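Local coordinates for protein polygalacturonase (Pectobacterium carotovorum subsp. carotovorum, PDB 1BHE) that hydrolyses the alpha-1,4 linkages between galacturonate units of polygalacturonic acid, contributing to maceration and soft-rotting of plant tissue as a secreted family 28 glycosidase, at residues D100-A105 with P151-I156; A215-A220 with L243-G248; V341-E346 with W367-V372. All coordinates share one frame; numbering follows the deposited sequence.

Contact 1: D100-A105 with P151-I156; sequences DAFITA and PRLIQI
F102 N donates to R152 O at 2.8 Å, and the next amide, I103 N, donates to L153 O at 2.9 Å, so that consecutive amides of 100-105 meet consecutive carbonyls of 151-156. F102 and L153 both have negative psi values, near -50°, which turn both segments in the same way just before their strands start. From there the bonding is regular parallel beta. I103 O receives Q155 N at 2.9 Å in a nearly straight bond (170° at the hydrogen), and Q155 O receives A105 N at 3.0 Å. Two of these carbonyls also take a CA-H...O contact, I103 O from I154 CA and Q155 O from T104 CA. D100 O, in contrast, is buried against P151 CB at 3.4 Å and has no polar partner in the model.

The amide of Q155 is held at both ends. Its OE1 accepts R152 NH1 at 2.8 Å, with the oxygen lying in the guanidinium plane, while NE2 donates to N157 OD1. The bend at chi2 (77°) folds the amide back toward the extended arginine, and Q155 CB remains 3.6 Å from A101 CB. On the face carrying I103, I154, A105 and I156 the contact is apolar, and F102 CD2 lies beside L153 CD2 near the bend.

The strands 103-106 and 154-157 sit between 51-58, which bonds to F102 and T104, and 177-180, whose V178 meets R152 and Q155; L73 and A75 of strand 72-75 and I119 of strand 118-120 pack against F102 from within.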
ATOM      1  N   ASP A 100      -3.581  10.700 -13.047  1.00 11.58           N
ATOM      2  CA  ASP A 100      -3.228  11.351 -11.783  1.00 10.82           C
ATOM      3  C   ASP A 100      -3.912  10.539 -10.675  1.00 10.05           C
ATOM      4  O   ASP A 100      -4.893   9.844 -10.962  1.00  9.44           O
ATOM      5  CB  ASP A 100      -3.702  12.796 -11.719  1.00 11.13           C
ATOM      6  CG  ASP A 100      -2.931  13.728 -12.640  1.00 11.96           C
ATOM      7  OD1 ASP A 100      -1.732  13.494 -12.870  1.00 11.34           O
ATOM      8  OD2 ASP A 100      -3.543  14.692 -13.139  1.00 11.91           O
ATOM      9  N   ALA A 101      -3.455  10.666  -9.433  1.00  8.24           N
ATOM     10  CA  ALA A 101      -4.110   9.960  -8.336  1.00  7.51           C
ATOM     11  C   ALA A 101      -5.346  10.749  -7.909  1.00  7.27           C
ATOM     12  O   ALA A 101      -5.515  11.893  -8.345  1.00  7.93           O
ATOM     13  CB  ALA A 101      -3.167   9.785  -7.153  1.00  7.06           C
ATOM     14  N   PHE A 102      -6.176  10.159  -7.063  1.00  6.68           N
ATOM     15  CA  PHE A 102      -7.354  10.876  -6.571  1.00  6.17           C
ATOM     16  C   PHE A 102      -6.932  12.009  -5.647  1.00  5.75           C
ATOM     17  O   PHE A 102      -7.370  13.155  -5.797  1.00  6.09           O
ATOM     18  CB  PHE A 102      -8.311   9.915  -5.879  1.00  6.46           C
ATOM     19  CG  PHE A 102      -9.655  10.467  -5.506  1.00  6.06           C
ATOM     20  CD1 PHE A 102     -10.191  11.584  -6.123  1.00  6.38           C
ATOM     21  CD2 PHE A 102     -10.400   9.823  -4.524  1.00  6.22           C
ATOM     22  CE1 PHE A 102     -11.436  12.071  -5.763  1.00  6.36           C
ATOM     23  CE2 PHE A 102     -11.649  10.301  -4.165  1.00  5.98           C
ATOM     24  CZ  PHE A 102     -12.157  11.424  -4.783  1.00  5.96           C
ATOM     25  N   ILE A 103      -6.089  11.706  -4.667  1.00  5.18           N
ATOM     26  CA  ILE A 103      -5.582  12.707  -3.732  1.00  4.21           C
ATOM     27  C   ILE A 103      -4.050  12.684  -3.786  1.00  4.79           C
ATOM     28  O   ILE A 103      -3.474  11.612  -3.569  1.00  5.03           O
ATOM     29  CB  ILE A 103      -6.046  12.487  -2.292  1.00  4.98           C
ATOM     30  CG1 ILE A 103      -7.585  12.528  -2.178  1.00  5.12           C
ATOM     31  CG2 ILE A 103      -5.441  13.532  -1.354  1.00  4.53           C
ATOM     32  CD1 ILE A 103      -8.044  11.945  -0.846  1.00  6.43           C
ATOM     33  N   THR A 104      -3.443  13.810  -4.132  1.00  4.41           N
ATOM     34  CA  THR A 104      -1.982  13.865  -4.233  1.00  4.47           C
ATOM     35  C   THR A 104      -1.403  14.918  -3.293  1.00  4.56           C
ATOM     36  O   THR A 104      -1.868  16.054  -3.237  1.00  4.63           O
ATOM     37  CB  THR A 104      -1.536  14.186  -5.673  1.00  4.97           C
ATOM     38  OG1 THR A 104      -2.171  13.311  -6.613  1.00  4.84           O
ATOM     39  CG2 THR A 104      -0.025  14.011  -5.818  1.00  4.84           C
ATOM     40  N   ALA A 105      -0.375  14.544  -2.536  1.00  3.85           N
ATOM     41  CA  ALA A 105       0.302  15.428  -1.600  1.00  3.66           C
ATOM     42  C   ALA A 105       1.778  15.492  -2.009  1.00  4.45           C
ATOM     43  O   ALA A 105       2.482  14.488  -1.897  1.00  4.70           O
ATOM     44  CB  ALA A 105       0.164  14.880  -0.182  1.00  2.53           C
ATOM     45  N   PRO A 151      -6.023   5.321 -11.905  1.00  8.77           N
ATOM     46  CA  PRO A 151      -5.663   6.159 -10.781  1.00  7.89           C
ATOM     47  C   PRO A 151      -5.439   5.470  -9.447  1.00  6.98           C
ATOM     48  O   PRO A 151      -6.220   4.629  -8.992  1.00  6.69           O
ATOM     49  CB  PRO A 151      -6.834   7.131 -10.644  1.00  8.62           C
ATOM     50  CG  PRO A 151      -7.902   6.706 -11.568  1.00  8.81           C
ATOM     51  CD  PRO A 151      -7.426   5.517 -12.343  1.00  8.34           C
ATOM     52  N   ARG A 152      -4.358   5.842  -8.761  1.00  6.41           N
ATOM     53  CA  ARG A 152      -4.135   5.473  -7.368  1.00  5.62           C
ATOM     54  C   ARG A 152      -5.030   6.327  -6.472  1.00  6.04           C
ATOM     55  O   ARG A 152      -5.386   7.439  -6.885  1.00  6.11           O
ATOM     56  CB  ARG A 152      -2.673   5.704  -6.967  1.00  5.82           C
ATOM     57  CG  ARG A 152      -1.740   4.688  -7.626  1.00  6.89           C
ATOM     58  CD  ARG A 152      -0.281   5.046  -7.359  1.00  7.79           C
ATOM     59  NE  ARG A 152       0.615   3.991  -7.845  1.00  8.94           N
ATOM     60  CZ  ARG A 152       1.933   4.127  -7.956  1.00  9.33           C
ATOM     61  NH1 ARG A 152       2.532   5.261  -7.621  1.00  9.26           N
ATOM     62  NH2 ARG A 152       2.650   3.107  -8.416  1.00  9.42           N
ATOM     63  N   LEU A 153      -5.401   5.839  -5.293  1.00  5.68           N
ATOM     64  CA  LEU A 153      -6.259   6.624  -4.411  1.00  5.67           C
ATOM     65  C   LEU A 153      -5.496   7.769  -3.748  1.00  4.40           C
ATOM     66  O   LEU A 153      -5.897   8.929  -3.801  1.00  4.14           O
ATOM     67  CB  LEU A 153      -6.872   5.782  -3.305  1.00  6.44           C
ATOM     68  CG  LEU A 153      -8.213   5.100  -3.453  1.00  8.38           C
ATOM     69  CD1 LEU A 153      -8.723   4.718  -2.058  1.00  8.85           C
ATOM     70  CD2 LEU A 153      -9.269   5.912  -4.188  1.00  7.18           C
ATOM     71  N   ILE A 154      -4.401   7.429  -3.068  1.00  4.09           N
ATOM     72  CA  ILE A 154      -3.626   8.440  -2.338  1.00  4.09           C
ATOM     73  C   ILE A 154      -2.166   8.321  -2.764  1.00  3.10           C
ATOM     74  O   ILE A 154      -1.597   7.244  -2.606  1.00  4.23           O
ATOM     75  CB  ILE A 154      -3.759   8.255  -0.818  1.00  4.23           C
ATOM     76  CG1 ILE A 154      -5.170   8.617  -0.319  1.00  5.12           C
ATOM     77  CG2 ILE A 154      -2.738   9.076  -0.038  1.00  4.10           C
ATOM     78  CD1 ILE A 154      -5.459   8.034   1.056  1.00  4.69           C
ATOM     79  N   GLN A 155      -1.602   9.392  -3.288  1.00  4.44           N
ATOM     80  CA  GLN A 155      -0.205   9.410  -3.727  1.00  4.77           C
ATOM     81  C   GLN A 155       0.535  10.509  -2.976  1.00  4.32           C
ATOM     82  O   GLN A 155       0.169  11.681  -3.049  1.00  4.35           O
ATOM     83  CB  GLN A 155      -0.156   9.663  -5.237  1.00  5.38           C
ATOM     84  CG  GLN A 155       1.246   9.843  -5.793  1.00  7.94           C
ATOM     85  CD  GLN A 155       2.008   8.542  -5.947  1.00  8.65           C
ATOM     86  OE1 GLN A 155       1.478   7.509  -6.346  1.00  8.92           O
ATOM     87  NE2 GLN A 155       3.301   8.595  -5.620  1.00  9.17           N
ATOM     88  N   ILE A 156       1.540  10.142  -2.198  1.00  4.29           N
ATOM     89  CA  ILE A 156       2.293  11.088  -1.382  1.00  4.47           C
ATOM     90  C   ILE A 156       3.761  11.103  -1.802  1.00  5.13           C
ATOM     91  O   ILE A 156       4.416  10.065  -1.765  1.00  4.55           O
ATOM     92  CB  ILE A 156       2.184  10.738   0.110  1.00  4.43           C
ATOM     93  CG1 ILE A 156       0.721  10.587   0.556  1.00  5.00           C
ATOM     94  CG2 ILE A 156       2.883  11.799   0.953  1.00  3.20           C
ATOM     95  CD1 ILE A 156       0.545   9.606   1.703  1.00  5.38           C
TER

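Contact 2: A215-A220 with L243-G248; sequences AYSNIA and LHNDFG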
ATOM      1  N   ALA A 215      -0.121   0.862  12.002  1.00  7.42           N
ATOM      2  CA  ALA A 215      -0.597   0.230  13.231  1.00  7.76           C
ATOM      3  C   ALA A 215      -2.101   0.262  13.418  1.00  7.79           C
ATOM      4  O   ALA A 215      -2.822   1.123  12.914  1.00  7.34           O
ATOM      5  CB  ALA A 215       0.054   0.923  14.434  1.00  7.69           C
ATOM      6  N   TYR A 216      -2.620  -0.756  14.114  1.00  8.37           N
ATOM      7  CA  TYR A 216      -4.043  -0.874  14.413  1.00  9.40           C
ATOM      8  C   TYR A 216      -4.921  -0.716  13.183  1.00  8.61           C
ATOM      9  O   TYR A 216      -5.987  -0.097  13.235  1.00  9.19           O
ATOM     10  CB  TYR A 216      -4.412   0.156  15.493  1.00 11.23           C
ATOM     11  CG  TYR A 216      -3.698  -0.128  16.801  1.00 13.11           C
ATOM     12  CD1 TYR A 216      -4.101  -1.174  17.616  1.00 14.24           C
ATOM     13  CD2 TYR A 216      -2.609   0.640  17.197  1.00 13.84           C
ATOM     14  CE1 TYR A 216      -3.435  -1.445  18.807  1.00 15.30           C
ATOM     15  CE2 TYR A 216      -1.936   0.373  18.375  1.00 14.93           C
ATOM     16  CZ  TYR A 216      -2.364  -0.663  19.180  1.00 15.52           C
ATOM     17  OH  TYR A 216      -1.695  -0.927  20.354  1.00 16.96           O
ATOM     18  N   SER A 217      -4.489  -1.284  12.068  1.00  8.13           N
ATOM     19  CA  SER A 217      -5.189  -1.171  10.801  1.00  8.33           C
ATOM     20  C   SER A 217      -5.682  -2.523  10.311  1.00  8.79           C
ATOM     21  O   SER A 217      -5.302  -3.578  10.816  1.00  8.51           O
ATOM     22  CB  SER A 217      -4.270  -0.483   9.782  1.00  8.54           C
ATOM     23  OG  SER A 217      -3.998   0.851  10.193  1.00  8.37           O
ATOM     24  N   ASN A 218      -6.576  -2.475   9.337  1.00  8.88           N
ATOM     25  CA  ASN A 218      -7.220  -3.670   8.788  1.00  8.86           C
ATOM     26  C   ASN A 218      -7.152  -3.610   7.271  1.00  8.43           C
ATOM     27  O   ASN A 218      -7.761  -2.720   6.672  1.00  7.71           O
ATOM     28  CB  ASN A 218      -8.673  -3.678   9.280  1.00 10.45           C
ATOM     29  CG  ASN A 218      -9.300  -5.042   9.056  1.00 12.39           C
ATOM     30  OD1 ASN A 218      -9.275  -5.515   7.923  1.00 12.98           O
ATOM     31  ND2 ASN A 218      -9.809  -5.645  10.124  1.00 12.63           N
ATOM     32  N   ILE A 219      -6.356  -4.485   6.661  1.00  7.40           N
ATOM     33  CA  ILE A 219      -6.164  -4.425   5.212  1.00  7.44           C
ATOM     34  C   ILE A 219      -6.581  -5.695   4.490  1.00  7.26           C
ATOM     35  O   ILE A 219      -6.015  -6.765   4.696  1.00  8.03           O
ATOM     36  CB  ILE A 219      -4.695  -4.097   4.872  1.00  7.70           C
ATOM     37  CG1 ILE A 219      -4.264  -2.760   5.493  1.00  8.06           C
ATOM     38  CG2 ILE A 219      -4.478  -4.042   3.363  1.00  7.67           C
ATOM     39  CD1 ILE A 219      -2.781  -2.469   5.382  1.00  7.37           C
ATOM     40  N   ALA A 220      -7.572  -5.567   3.614  1.00  6.91           N
ATOM     41  CA  ALA A 220      -8.056  -6.687   2.801  1.00  6.93           C
ATOM     42  C   ALA A 220      -8.191  -6.164   1.371  1.00  7.29           C
ATOM     43  O   ALA A 220      -8.940  -5.213   1.132  1.00  7.26           O
ATOM     44  CB  ALA A 220      -9.371  -7.229   3.312  1.00  6.68           C
ATOM     45  N   LEU A 243       2.789  -2.774  13.278  1.00  9.91           N
ATOM     46  CA  LEU A 243       2.316  -3.270  14.555  1.00 10.13           C
ATOM     47  C   LEU A 243       0.816  -3.341  14.772  1.00 10.23           C
ATOM     48  O   LEU A 243       0.081  -2.367  14.609  1.00  8.17           O
ATOM     49  CB  LEU A 243       2.877  -2.328  15.650  1.00 10.70           C
ATOM     50  CG  LEU A 243       4.364  -1.969  15.595  1.00 11.11           C
ATOM     51  CD1 LEU A 243       4.684  -0.760  16.464  1.00 11.42           C
ATOM     52  CD2 LEU A 243       5.226  -3.158  16.001  1.00 11.27           C
ATOM     53  N   HIS A 244       0.368  -4.438  15.401  1.00  9.97           N
ATOM     54  CA  HIS A 244      -1.013  -4.619  15.826  1.00 10.47           C
ATOM     55  C   HIS A 244      -2.001  -4.478  14.673  1.00 10.35           C
ATOM     56  O   HIS A 244      -2.892  -3.627  14.681  1.00 10.33           O
ATOM     57  CB  HIS A 244      -1.375  -3.637  16.953  1.00 11.30           C
ATOM     58  CG  HIS A 244      -0.329  -3.545  18.028  1.00 12.69           C
ATOM     59  ND1 HIS A 244       0.057  -4.637  18.778  1.00 12.68           N
ATOM     60  CD2 HIS A 244       0.450  -2.508  18.419  1.00 12.71           C
ATOM     61  CE1 HIS A 244       1.009  -4.258  19.618  1.00 13.23           C
ATOM     62  NE2 HIS A 244       1.271  -2.977  19.419  1.00 13.02           N
ATOM     63  N   ASN A 245      -1.831  -5.309  13.648  1.00 10.22           N
ATOM     64  CA  ASN A 245      -2.682  -5.250  12.469  1.00 10.40           C
ATOM     65  C   ASN A 245      -3.400  -6.559  12.158  1.00 10.89           C
ATOM     66  O   ASN A 245      -3.031  -7.637  12.621  1.00  9.93           O
ATOM     67  CB  ASN A 245      -1.832  -4.868  11.244  1.00  9.91           C
ATOM     68  CG  ASN A 245      -1.239  -3.474  11.357  1.00  9.85           C
ATOM     69  OD1 ASN A 245      -1.960  -2.478  11.352  1.00  8.97           O
ATOM     70  ND2 ASN A 245       0.086  -3.434  11.462  1.00  9.80           N
ATOM     71  N   ASP A 246      -4.413  -6.442  11.308  1.00 11.04           N
ATOM     72  CA  ASP A 246      -5.198  -7.567  10.828  1.00 12.65           C
ATOM     73  C   ASP A 246      -5.233  -7.538   9.298  1.00 11.91           C
ATOM     74  O   ASP A 246      -5.667  -6.525   8.735  1.00 11.67           O
ATOM     75  CB  ASP A 246      -6.645  -7.513  11.321  1.00 14.42           C
ATOM     76  CG  ASP A 246      -6.795  -7.842  12.792  1.00 16.74           C
ATOM     77  OD1 ASP A 246      -6.811  -9.044  13.133  1.00 18.35           O
ATOM     78  OD2 ASP A 246      -6.891  -6.904  13.610  1.00 17.88           O
ATOM     79  N   PHE A 247      -4.739  -8.573   8.640  1.00 11.18           N
ATOM     80  CA  PHE A 247      -4.755  -8.604   7.178  1.00 11.07           C
ATOM     81  C   PHE A 247      -5.700  -9.716   6.699  1.00 11.43           C
ATOM     82  O   PHE A 247      -5.729 -10.824   7.244  1.00 10.84           O
ATOM     83  CB  PHE A 247      -3.378  -8.786   6.576  1.00 11.12           C
ATOM     84  CG  PHE A 247      -2.367  -7.687   6.652  1.00 11.36           C
ATOM     85  CD1 PHE A 247      -2.608  -6.472   7.263  1.00 11.87           C
ATOM     86  CD2 PHE A 247      -1.116  -7.879   6.077  1.00 11.82           C
ATOM     87  CE1 PHE A 247      -1.658  -5.477   7.329  1.00 11.99           C
ATOM     88  CE2 PHE A 247      -0.148  -6.891   6.122  1.00 12.22           C
ATOM     89  CZ  PHE A 247      -0.419  -5.693   6.751  1.00 12.00           C
ATOM     90  N   GLY A 248      -6.521  -9.374   5.714  1.00 11.05           N
ATOM     91  CA  GLY A 248      -7.461 -10.312   5.116  1.00 10.80           C
ATOM     92  C   GLY A 248      -6.926 -10.810   3.778  1.00 10.69           C
ATOM     93  O   GLY A 248      -5.740 -11.122   3.641  1.00 10.92           O
TER
HETATM   94  O   HOH W   1      -6.382  -4.123  13.404  1.00 23.08           O
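Y216 and H244 stand side by side and point the same way, their rings inclined by only 25° but slid so far that they barely overlap, with centroids 4.8 Å apart. What lies over the tyrosine face is H244 CB, a CH-pi contact 3.8 Å from the ring centroid and displaced toward the rim. The imidazole continues past the ring, bringing H244 CD2 to 3.3 Å from Y216 OH; its ND1 is hydrogen-bonded to D269 OD2. W188 meets the tyrosine ring as well, so aromatic groups follow one another from coil to coil.

N245 turns its amide toward the 215-220 segment. With CG beside its own backbone N (chi1 -64°), OD1 accepts S217 N at 2.9 Å, from a donor tilted 17° out of the carbonyl plane, while ND2 reaches I214 O. A side chain thus supplies the acceptor where the backbone turns its corner. N218 and D246 lie at a slant to each other, their planes only moderately inclined, and a water links D246 OD2 to S217 O. On the opposite face, I219 and F247 run alongside, I219 CD1 being 3.8 Å from F247 CE1.

Y216 and H244 both have positive phi, and regular parallel bonding resumes beyond them with D246 N to S217 O. Sharp corners between consecutive strands of a coil, each strand pairing in parallel with its counterpart in the next coil, are characteristic of the right-handed parallel beta-helix of family 28, as are like residues stacked in successive coils.

Contact 3: V341-E346 with W367-V372; sequences VVLNGE and WQIKNV
V341 and W367 open a parallel pairing whose backbone bonds are short and regular. Q368 N donates to V341 O at 2.8 Å, L343 N to Q368 O, K370 N to L343 O, and G345 N to K370 O at 2.7 Å, the last carrying the pairing one residue beyond strand 341-344. The two strand segments are almost exactly parallel, 2° apart.

Apolar contacts occupy the face that bears V341, L343, W367 and I369. V341 CB sits over one face of the indole toward its rim, and CG1, placed anti to the backbone N (chi1 166°), comes within 3.5 Å of W367 CE3. L343 CD1 approaches that ring at its edge and also meets I369 CG1 at 4.0 Å. At the far end V372 reaches back across the turn, its CG1 pressed to 3.3 Å from L343 CB, closer than carbon atoms normally pack.

Polar side chains gather at the end of the pair. N344 OD1 accepts E346 N, the bond of an Asx turn, from a donor 35° above the carbonyl plane. The aliphatic part of K370 runs alongside N344, and its bend at chi3 brings CE to 3.2 Å from N344 OD1. K370 NZ reaches E346 OE1 only at 3.7 Å, a long salt bridge. N371 ND2 donates to G345 O at 3.0 Å from well above the carbonyl plane, and more weakly to A348 O.

Taken together, directional backbone bonds set the register, while the indole and aliphatic groups line one face. The lysine–glutamate attraction is probably a modest addition, since the separation is long and K370 is exposed and touches a crystal neighbour; the Asx turn and the N371 amide more directly define how the chain leaves the strand.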
ATOM      1  N   VAL A 341       5.822 -23.407   2.602  1.00 23.49           N
ATOM      2  CA  VAL A 341       6.856 -22.415   2.864  1.00 23.06           C
ATOM      3  C   VAL A 341       7.879 -22.486   1.732  1.00 23.23           C
ATOM      4  O   VAL A 341       8.461 -23.544   1.479  1.00 23.89           O
ATOM      5  CB  VAL A 341       7.560 -22.603   4.214  1.00 22.74           C
ATOM      6  CG1 VAL A 341       8.837 -21.775   4.304  1.00 22.58           C
ATOM      7  CG2 VAL A 341       6.628 -22.228   5.356  1.00 22.97           C
ATOM      8  N   VAL A 342       8.078 -21.365   1.049  1.00 23.01           N
ATOM      9  CA  VAL A 342       9.020 -21.289  -0.054  1.00 22.97           C
ATOM     10  C   VAL A 342      10.238 -20.442   0.298  1.00 23.29           C
ATOM     11  O   VAL A 342      10.145 -19.248   0.593  1.00 23.17           O
ATOM     12  CB  VAL A 342       8.364 -20.725  -1.330  1.00 23.43           C
ATOM     13  CG1 VAL A 342       9.362 -20.649  -2.474  1.00 23.37           C
ATOM     14  CG2 VAL A 342       7.160 -21.566  -1.743  1.00 23.41           C
ATOM     15  N   LEU A 343      11.408 -21.073   0.265  1.00 22.81           N
ATOM     16  CA  LEU A 343      12.670 -20.394   0.541  1.00 22.87           C
ATOM     17  C   LEU A 343      13.611 -20.630  -0.639  1.00 23.53           C
ATOM     18  O   LEU A 343      14.228 -21.695  -0.752  1.00 23.45           O
ATOM     19  CB  LEU A 343      13.305 -20.855   1.841  1.00 22.32           C
ATOM     20  CG  LEU A 343      12.478 -20.823   3.123  1.00 22.01           C
ATOM     21  CD1 LEU A 343      13.210 -21.534   4.247  1.00 22.16           C
ATOM     22  CD2 LEU A 343      12.131 -19.391   3.508  1.00 21.94           C
ATOM     23  N   ASN A 344      13.700 -19.645  -1.524  1.00 23.53           N
ATOM     24  CA  ASN A 344      14.531 -19.748  -2.717  1.00 23.91           C
ATOM     25  C   ASN A 344      15.573 -18.638  -2.799  1.00 24.88           C
ATOM     26  O   ASN A 344      15.238 -17.466  -2.971  1.00 23.86           O
ATOM     27  CB  ASN A 344      13.641 -19.724  -3.960  1.00 24.05           C
ATOM     28  CG  ASN A 344      14.388 -19.977  -5.250  1.00 24.54           C
ATOM     29  OD1 ASN A 344      15.612 -20.099  -5.291  1.00 24.68           O
ATOM     30  ND2 ASN A 344      13.636 -20.061  -6.340  1.00 25.00           N
ATOM     31  N   GLY A 345      16.847 -19.020  -2.721  1.00 25.39           N
ATOM     32  CA  GLY A 345      17.945 -18.077  -2.764  1.00 27.02           C
ATOM     33  C   GLY A 345      18.785 -18.138  -4.025  1.00 28.54           C
ATOM     34  O   GLY A 345      19.962 -17.772  -4.003  1.00 28.05           O
ATOM     35  N   GLU A 346      18.190 -18.556  -5.137  1.00 30.41           N
ATOM     36  CA  GLU A 346      18.893 -18.596  -6.421  1.00 32.25           C
ATOM     37  C   GLU A 346      19.432 -17.216  -6.747  1.00 33.26           C
ATOM     38  O   GLU A 346      18.819 -16.199  -6.405  1.00 33.35           O
ATOM     39  CB  GLU A 346      17.931 -19.082  -7.505  1.00 32.59           C
ATOM     40  CG  GLU A 346      18.516 -19.342  -8.877  1.00 33.06           C
ATOM     41  CD  GLU A 346      17.467 -19.783  -9.885  1.00 33.43           C
ATOM     42  OE1 GLU A 346      16.624 -20.643  -9.550  1.00 33.80           O
ATOM     43  OE2 GLU A 346      17.474 -19.279 -11.027  1.00 33.30           O
ATOM     44  N   TRP A 367       7.998 -27.569   3.003  1.00 28.73           N
ATOM     45  CA  TRP A 367       9.045 -26.575   2.855  1.00 28.87           C
ATOM     46  C   TRP A 367       9.770 -26.832   1.530  1.00 28.95           C
ATOM     47  O   TRP A 367      10.165 -27.970   1.259  1.00 29.43           O
ATOM     48  CB  TRP A 367      10.048 -26.626   3.998  1.00 28.81           C
ATOM     49  CG  TRP A 367       9.521 -26.446   5.384  1.00 29.05           C
ATOM     50  CD1 TRP A 367       8.693 -27.285   6.071  1.00 29.35           C
ATOM     51  CD2 TRP A 367       9.809 -25.363   6.279  1.00 29.24           C
ATOM     52  NE1 TRP A 367       8.435 -26.793   7.325  1.00 29.62           N
ATOM     53  CE2 TRP A 367       9.116 -25.611   7.480  1.00 29.56           C
ATOM     54  CE3 TRP A 367      10.588 -24.204   6.179  1.00 29.25           C
ATOM     55  CZ2 TRP A 367       9.175 -24.745   8.572  1.00 29.30           C
ATOM     56  CZ3 TRP A 367      10.645 -23.347   7.262  1.00 29.31           C
ATOM     57  CH2 TRP A 367       9.939 -23.621   8.442  1.00 29.32           C
ATOM     58  N   GLN A 368       9.918 -25.811   0.703  1.00 28.43           N
ATOM     59  CA  GLN A 368      10.646 -25.919  -0.556  1.00 28.09           C
ATOM     60  C   GLN A 368      11.878 -25.020  -0.434  1.00 27.84           C
ATOM     61  O   GLN A 368      11.774 -23.795  -0.504  1.00 27.39           O
ATOM     62  CB  GLN A 368       9.798 -25.539  -1.760  1.00 28.49           C
ATOM     63  CG  GLN A 368       8.655 -26.491  -2.058  1.00 29.24           C
ATOM     64  CD  GLN A 368       7.687 -26.005  -3.112  1.00 29.94           C
ATOM     65  OE1 GLN A 368       7.837 -24.933  -3.701  1.00 30.47           O
ATOM     66  NE2 GLN A 368       6.660 -26.811  -3.381  1.00 30.19           N
ATOM     67  N   ILE A 369      13.025 -25.630  -0.152  1.00 26.96           N
ATOM     68  CA  ILE A 369      14.253 -24.894   0.108  1.00 26.39           C
ATOM     69  C   ILE A 369      15.311 -25.024  -0.975  1.00 26.48           C
ATOM     70  O   ILE A 369      15.659 -26.113  -1.437  1.00 26.27           O
ATOM     71  CB  ILE A 369      14.860 -25.340   1.460  1.00 26.15           C
ATOM     72  CG1 ILE A 369      13.863 -25.154   2.600  1.00 26.07           C
ATOM     73  CG2 ILE A 369      16.149 -24.588   1.757  1.00 26.08           C
ATOM     74  CD1 ILE A 369      14.178 -25.902   3.872  1.00 26.11           C
ATOM     75  N   LYS A 370      15.888 -23.883  -1.345  1.00 26.05           N
ATOM     76  CA  LYS A 370      16.940 -23.810  -2.344  1.00 26.52           C
ATOM     77  C   LYS A 370      17.920 -22.690  -2.005  1.00 26.95           C
ATOM     78  O   LYS A 370      17.576 -21.507  -1.999  1.00 25.40           O
ATOM     79  CB  LYS A 370      16.358 -23.614  -3.743  1.00 27.14           C
ATOM     80  CG  LYS A 370      17.378 -23.343  -4.832  1.00 28.24           C
ATOM     81  CD  LYS A 370      16.907 -23.783  -6.206  1.00 29.22           C
ATOM     82  CE  LYS A 370      15.795 -22.903  -6.750  1.00 30.07           C
ATOM     83  NZ  LYS A 370      15.034 -23.569  -7.844  1.00 30.61           N
ATOM     84  N   ASN A 371      19.158 -23.073  -1.701  1.00 27.07           N
ATOM     85  CA  ASN A 371      20.207 -22.126  -1.362  1.00 28.08           C
ATOM     86  C   ASN A 371      19.839 -21.175  -0.231  1.00 28.74           C
ATOM     87  O   ASN A 371      20.027 -19.959  -0.314  1.00 28.96           O
ATOM     88  CB  ASN A 371      20.630 -21.341  -2.613  1.00 28.02           C
ATOM     89  CG  ASN A 371      21.992 -20.692  -2.433  1.00 28.33           C
ATOM     90  OD1 ASN A 371      22.823 -21.205  -1.683  1.00 28.16           O
ATOM     91  ND2 ASN A 371      22.203 -19.561  -3.092  1.00 27.87           N
ATOM     92  N   VAL A 372      19.360 -21.716   0.880  1.00 29.85           N
ATOM     93  CA  VAL A 372      19.029 -20.951   2.073  1.00 31.54           C
ATOM     94  C   VAL A 372      19.110 -21.872   3.292  1.00 32.65           C
ATOM     95  O   VAL A 372      18.526 -22.952   3.306  1.00 32.24           O
ATOM     96  CB  VAL A 372      17.651 -20.273   2.019  1.00 31.74           C
ATOM     97  CG1 VAL A 372      16.601 -21.242   1.500  1.00 32.04           C
ATOM     98  CG2 VAL A 372      17.206 -19.737   3.376  1.00 31.51           C
TER

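How the contacts relate
All three contacts join neighbouring coils of the same right-handed parallel beta-helix, and they follow one another along the chain without interlocking. Contacts 1 and 2 lie on opposite sides of the chain's centre, centres about 22 Å apart and nearest atoms about 10 Å. Contact 3 is farther along, its centre about 27 Å from that of contact 2 and 37 Å from that of contact 1. The first two lie near the predicted catalytic residues: the R152 side chain is about 11 Å from that of D223, the probable proton donor, and the F247 side chain about 9 Å from that of H251, an inferred active-site residue. Contact 3 lies away from these sites, near the C-terminus.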